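Local coordinates for chromosome-partitioning protein ParB (PDB 6S6H) that binds centromeric parS DNA near the replication origin through this helix-turn-helix domain and takes part in partitioning the chromosome, at residues Met56-Leu61 with Gly77-Ile82. Numbering follows the deposited sequence.
Sequences MRLLAL and GHARAI. With nucleotides of chain D; nucleotides of chain C.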
ATOM      1  N   MET B  56      -3.209 -13.050   6.708  1.00 41.68           N
ATOM      2  CA  MET B  56      -3.699 -14.459   6.730  1.00 42.33           C
ATOM      3  C   MET B  56      -5.195 -14.511   7.079  1.00 42.15           C
ATOM      4  O   MET B  56      -5.888 -15.387   6.520  1.00 42.22           O
ATOM      5  CB  MET B  56      -2.893 -15.310   7.714  1.00 42.96           C
ATOM      6  CG  MET B  56      -1.488 -15.600   7.215  1.00 43.12           C
ATOM      7  SD  MET B  56      -0.497 -16.588   8.354  1.00 43.96           S
ATOM      8  CE  MET B  56      -0.619 -15.606   9.849  1.00 43.88           C
ATOM      9  N   ARG B  57      -5.678 -13.602   7.933  1.00 42.07           N
ATOM     10  CA  ARG B  57      -7.115 -13.481   8.318  1.00 42.33           C
ATOM     11  C   ARG B  57      -8.007 -13.404   7.069  1.00 41.82           C
ATOM     12  O   ARG B  57      -9.160 -13.878   7.145  1.00 41.93           O
ATOM     13  CB  ARG B  57      -7.345 -12.249   9.201  1.00 42.83           C
ATOM     14  CG  ARG B  57      -7.033 -12.472  10.675  1.00 43.45           C
ATOM     15  CD  ARG B  57      -7.315 -11.243  11.520  1.00 44.07           C
ATOM     16  NE  ARG B  57      -8.717 -10.844  11.423  1.00 44.67           N
ATOM     17  CZ  ARG B  57      -9.169  -9.633  11.096  1.00 44.42           C
ATOM     18  NH1 ARG B  57      -8.335  -8.634  10.852  1.00 44.36           N
ATOM     19  NH2 ARG B  57     -10.474  -9.428  11.026  1.00 44.71           N
ATOM     20  N   LEU B  58      -7.495 -12.840   5.966  1.00 41.14           N
ATOM     21  CA  LEU B  58      -8.235 -12.639   4.687  1.00 40.81           C
ATOM     22  C   LEU B  58      -8.668 -13.985   4.090  1.00 40.99           C
ATOM     23  O   LEU B  58      -9.643 -13.984   3.315  1.00 40.76           O
ATOM     24  CB  LEU B  58      -7.348 -11.883   3.691  1.00 40.46           C
ATOM     25  CG  LEU B  58      -6.981 -10.450   4.070  1.00 40.34           C
ATOM     26  CD1 LEU B  58      -5.989  -9.874   3.072  1.00 40.30           C
ATOM     27  CD2 LEU B  58      -8.219  -9.570   4.164  1.00 40.54           C
ATOM     28  N   LEU B  59      -7.968 -15.079   4.411  1.00 41.10           N
ATOM     29  CA  LEU B  59      -8.290 -16.442   3.904  1.00 42.12           C
ATOM     30  C   LEU B  59      -9.633 -16.921   4.474  1.00 42.96           C
ATOM     31  O   LEU B  59     -10.251 -17.787   3.835  1.00 43.49           O
ATOM     32  CB  LEU B  59      -7.163 -17.408   4.277  1.00 42.23           C
ATOM     33  CG  LEU B  59      -5.812 -17.136   3.617  1.00 42.17           C
ATOM     34  CD1 LEU B  59      -4.725 -17.981   4.263  1.00 42.53           C
ATOM     35  CD2 LEU B  59      -5.872 -17.392   2.116  1.00 42.10           C
ATOM     36  N   ALA B  60     -10.064 -16.379   5.620  1.00 43.64           N
ATOM     37  CA  ALA B  60     -11.336 -16.722   6.302  1.00 44.43           C
ATOM     38  C   ALA B  60     -12.533 -16.053   5.611  1.00 45.22           C
ATOM     39  O   ALA B  60     -13.669 -16.452   5.904  1.00 45.90           O
ATOM     40  CB  ALA B  60     -11.259 -16.326   7.758  1.00 44.13           C
ATOM     41  N   LEU B  61     -12.308 -15.066   4.740  1.00 45.96           N
ATOM     42  CA  LEU B  61     -13.394 -14.337   4.024  1.00 47.04           C
ATOM     43  C   LEU B  61     -14.164 -15.305   3.132  1.00 47.96           C
ATOM     44  O   LEU B  61     -13.578 -16.230   2.576  1.00 48.22           O
ATOM     45  CB  LEU B  61     -12.792 -13.207   3.183  1.00 46.97           C
ATOM     46  CG  LEU B  61     -12.282 -11.998   3.963  1.00 46.37           C
ATOM     47  CD1 LEU B  61     -11.405 -11.121   3.086  1.00 46.30           C
ATOM     48  CD2 LEU B  61     -13.438 -11.195   4.530  1.00 46.86           C
ATOM     49  N   GLY B  77      -7.396  -3.503   2.035  1.00 38.83           N
ATOM     50  CA  GLY B  77      -7.913  -2.563   3.053  1.00 38.97           C
ATOM     51  C   GLY B  77      -9.419  -2.675   3.227  1.00 39.26           C
ATOM     52  O   GLY B  77      -9.880  -2.718   4.386  1.00 39.02           O
ATOM     53  N   HIS B  78     -10.163  -2.720   2.118  1.00 39.51           N
ATOM     54  CA  HIS B  78     -11.640  -2.899   2.094  1.00 40.33           C
ATOM     55  C   HIS B  78     -12.007  -4.247   2.725  1.00 40.54           C
ATOM     56  O   HIS B  78     -12.844  -4.265   3.649  1.00 40.30           O
ATOM     57  CB  HIS B  78     -12.179  -2.794   0.659  1.00 40.65           C
ATOM     58  CG  HIS B  78     -12.058  -1.434   0.056  1.00 40.97           C
ATOM     59  ND1 HIS B  78     -11.109  -1.139  -0.903  1.00 40.59           N
ATOM     60  CD2 HIS B  78     -12.753  -0.296   0.272  1.00 41.59           C
ATOM     61  CE1 HIS B  78     -11.222   0.125  -1.252  1.00 41.25           C
ATOM     62  NE2 HIS B  78     -12.226   0.664  -0.547  1.00 41.75           N
ATOM     63  N   ALA B  79     -11.386  -5.329   2.240  1.00 40.82           N
ATOM     64  CA  ALA B  79     -11.667  -6.730   2.630  1.00 40.86           C
ATOM     65  C   ALA B  79     -11.454  -6.917   4.137  1.00 41.30           C
ATOM     66  O   ALA B  79     -12.355  -7.481   4.797  1.00 41.89           O
ATOM     67  CB  ALA B  79     -10.793  -7.665   1.834  1.00 40.51           C
ATOM     68  N   ARG B  80     -10.307  -6.470   4.656  1.00 41.10           N
ATOM     69  CA  ARG B  80      -9.936  -6.583   6.093  1.00 41.00           C
ATOM     70  C   ARG B  80     -10.960  -5.826   6.951  1.00 42.03           C
ATOM     71  O   ARG B  80     -11.357  -6.359   8.007  1.00 42.15           O
ATOM     72  CB  ARG B  80      -8.526  -6.030   6.309  1.00 40.66           C
ATOM     73  CG  ARG B  80      -7.956  -6.273   7.699  1.00 40.61           C
ATOM     74  CD  ARG B  80      -6.680  -5.477   7.883  1.00 40.54           C
ATOM     75  NE  ARG B  80      -6.946  -4.044   7.902  1.00 40.92           N
ATOM     76  CZ  ARG B  80      -6.067  -3.087   7.602  1.00 40.92           C
ATOM     77  NH1 ARG B  80      -4.834  -3.391   7.232  1.00 40.52           N
ATOM     78  NH2 ARG B  80      -6.437  -1.819   7.665  1.00 41.32           N
ATOM     79  N   ALA B  81     -11.389  -4.643   6.497  1.00 42.86           N
ATOM     80  CA  ALA B  81     -12.311  -3.734   7.219  1.00 43.90           C
ATOM     81  C   ALA B  81     -13.673  -4.403   7.458  1.00 44.59           C
ATOM     82  O   ALA B  81     -14.348  -3.991   8.412  1.00 45.40           O
ATOM     83  CB  ALA B  81     -12.460  -2.437   6.458  1.00 44.26           C
ATOM     84  N   ILE B  82     -14.057  -5.389   6.637  1.00 45.24           N
ATOM     85  CA  ILE B  82     -15.384  -6.078   6.701  1.00 46.36           C
ATOM     86  C   ILE B  82     -15.216  -7.548   7.116  1.00 46.51           C
ATOM     87  O   ILE B  82     -16.234  -8.279   7.086  1.00 46.97           O
ATOM     88  CB  ILE B  82     -16.125  -5.958   5.352  1.00 46.79           C
ATOM     89  CG1 ILE B  82     -15.394  -6.682   4.216  1.00 46.32           C
ATOM     90  CG2 ILE B  82     -16.386  -4.501   5.016  1.00 47.15           C
ATOM     91  CD1 ILE B  82     -16.204  -6.796   2.944  1.00 46.87           C
TER
ATOM     92  P    DT D   5     -10.920 -12.035  14.058  1.00 45.51           P
ATOM     93  OP1  DT D   5     -12.349 -12.392  14.260  1.00 46.57           O
ATOM     94  OP2  DT D   5     -10.235 -12.454  12.803  1.00 45.04           O
ATOM     95  O5'  DT D   5     -10.755 -10.457  14.215  1.00 44.45           O
ATOM     96  C5'  DT D   5     -11.320  -9.794  15.354  1.00 45.20           C
ATOM     97  C4'  DT D   5     -10.807  -8.378  15.486  1.00 44.76           C
ATOM     98  O4'  DT D   5      -9.379  -8.346  15.668  1.00 43.45           O
ATOM     99  C3'  DT D   5     -11.086  -7.430  14.315  1.00 44.51           C
ATOM    100  O3'  DT D   5     -12.230  -6.637  14.656  1.00 46.01           O
ATOM    101  C2'  DT D   5      -9.815  -6.596  14.201  1.00 43.12           C
ATOM    102  C1'  DT D   5      -9.010  -7.007  15.423  1.00 43.30           C
ATOM    103  N1   DT D   5      -7.543  -6.950  15.300  1.00 43.01           N
ATOM    104  C2   DT D   5      -6.891  -5.910  15.921  1.00 43.31           C
ATOM    105  O2   DT D   5      -7.474  -5.032  16.533  1.00 45.80           O
ATOM    106  N3   DT D   5      -5.525  -5.927  15.785  1.00 42.50           N
ATOM    107  C4   DT D   5      -4.764  -6.864  15.112  1.00 41.76           C
ATOM    108  O4   DT D   5      -3.542  -6.753  15.081  1.00 41.20           O
ATOM    109  C5   DT D   5      -5.513  -7.934  14.492  1.00 41.90           C
ATOM    110  C7   DT D   5      -4.773  -8.997  13.742  1.00 41.82           C
ATOM    111  C6   DT D   5      -6.847  -7.926  14.618  1.00 42.63           C
TER
ATOM    112  P    DG C  13       1.628  -3.309   2.427  1.00 37.70           P
ATOM    113  OP1  DG C  13       2.913  -3.471   1.697  1.00 37.95           O
ATOM    114  OP2  DG C  13       0.610  -4.392   2.392  1.00 38.27           O
ATOM    115  O5'  DG C  13       1.976  -2.965   3.942  1.00 38.72           O
ATOM    116  C5'  DG C  13       2.968  -1.964   4.235  1.00 38.73           C
ATOM    117  C4'  DG C  13       2.832  -1.485   5.662  1.00 39.12           C
ATOM    118  O4'  DG C  13       1.511  -0.940   5.881  1.00 38.26           O
ATOM    119  C3'  DG C  13       3.039  -2.559   6.736  1.00 40.20           C
ATOM    120  O3'  DG C  13       4.096  -2.075   7.575  1.00 42.23           O
ATOM    121  C2'  DG C  13       1.674  -2.690   7.397  1.00 39.65           C
ATOM    122  C1'  DG C  13       1.082  -1.313   7.178  1.00 39.14           C
ATOM    123  N9   DG C  13      -0.374  -1.197   7.213  1.00 38.25           N
ATOM    124  C8   DG C  13      -1.288  -2.002   6.577  1.00 37.81           C
ATOM    125  N7   DG C  13      -2.522  -1.615   6.752  1.00 37.36           N
ATOM    126  C5   DG C  13      -2.418  -0.473   7.534  1.00 37.75           C
ATOM    127  C6   DG C  13      -3.426   0.389   8.047  1.00 37.64           C
ATOM    128  O6   DG C  13      -4.653   0.311   7.907  1.00 37.48           O
ATOM    129  N1   DG C  13      -2.878   1.428   8.792  1.00 37.91           N
ATOM    130  C2   DG C  13      -1.536   1.615   9.021  1.00 38.18           C
ATOM    131  N2   DG C  13      -1.207   2.675   9.770  1.00 39.08           N
ATOM    132  N3   DG C  13      -0.588   0.825   8.544  1.00 38.32           N
ATOM    133  C4   DG C  13      -1.096  -0.193   7.817  1.00 38.20           C
TER
ATOM    134  P    DT D   6     -12.849  -5.587  13.617  1.00 46.91           P
ATOM    135  OP1  DT D   6     -14.322  -5.557  13.818  1.00 48.22           O
ATOM    136  OP2  DT D   6     -12.290  -5.875  12.266  1.00 45.57           O
ATOM    137  O5'  DT D   6     -12.254  -4.197  14.119  1.00 45.44           O
ATOM    138  C5'  DT D   6     -12.433  -3.777  15.481  1.00 46.16           C
ATOM    139  C4'  DT D   6     -11.678  -2.496  15.741  1.00 45.14           C
ATOM    140  O4'  DT D   6     -10.258  -2.751  15.652  1.00 43.50           O
ATOM    141  C3'  DT D   6     -11.975  -1.354  14.766  1.00 45.07           C
ATOM    142  O3'  DT D   6     -12.229  -0.163  15.521  1.00 46.34           O
ATOM    143  C2'  DT D   6     -10.725  -1.274  13.903  1.00 43.04           C
ATOM    144  C1'  DT D   6      -9.637  -1.767  14.844  1.00 42.50           C
ATOM    145  N1   DT D   6      -8.452  -2.388  14.211  1.00 40.89           N
ATOM    146  C2   DT D   6      -7.202  -2.015  14.659  1.00 40.44           C
ATOM    147  O2   DT D   6      -7.026  -1.180  15.530  1.00 40.88           O
ATOM    148  N3   DT D   6      -6.157  -2.658  14.039  1.00 39.34           N
ATOM    149  C4   DT D   6      -6.238  -3.625  13.053  1.00 38.93           C
ATOM    150  O4   DT D   6      -5.212  -4.117  12.593  1.00 38.61           O
ATOM    151  C5   DT D   6      -7.578  -3.974  12.641  1.00 39.16           C
ATOM    152  C7   DT D   6      -7.762  -5.009  11.576  1.00 39.00           C
ATOM    153  C6   DT D   6      -8.604  -3.352  13.236  1.00 40.25           C
TER
HETATM  154  O   HOH W   1     -10.750  -6.844  10.547  1.00 38.33           O
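Leu58 and Leu61 close on Ala79 from the same side, and this apolar trio is the tight part of the contact. The methyl CB of Ala79 meets Leu61 CD1 at 3.7 Å and Leu58 CD2 at 4.0 Å. Leu58 CD2 also rests on the helix backbone, 3.8 Å from Arg80 N. Leu61 lays both its methyls near Ala79 O. No direct hydrogen bond joins the two segments.

Beside this apolar trio the packing is looser and polar, and it faces DNA and a bound water. The side chains of Arg57 and Arg80 pass at a slant, with guanidinium planes 22° apart and Arg57 NH1 4.0 Å from Arg80 CG. Their direct hydrogen bonds to DNA go to different strands, and the C7 methyl of DT6 of chain D lies close to both side chains. Arg57 NE donates to the phosphate oxygen OP2 of DT5 of chain D at 2.6 Å, and O5' of that nucleotide lies over one guanidinium face. Asn54 OD1 accepts a hydrogen bond from Arg57 NH1. The water lies in the guanidinium plane, accepts from Arg57 NH2, and bridges to Arg80 O and the DT6 phosphate of chain D.

With CG anti to the backbone N (chi1 -172°) and a bend at chi3, Arg80 leads away from the leucines to the guanine of DG13 of chain C. Two bonds grip it: Arg80 NH1 to N7 at 3.0 Å and NH2 to O6 at 2.8 Å. This bidentate pattern is classic major-groove readout.

The contact joins the 3-10 turn and loop after helix 49-57 to helix 76-81 in the ParB helix-turn-helix domain, setting guanine-reading Arg80 beside phosphate-bound Arg57. Helix 20-34 packs on Leu58, while helices 88-98 and 102-110 flank Ile82.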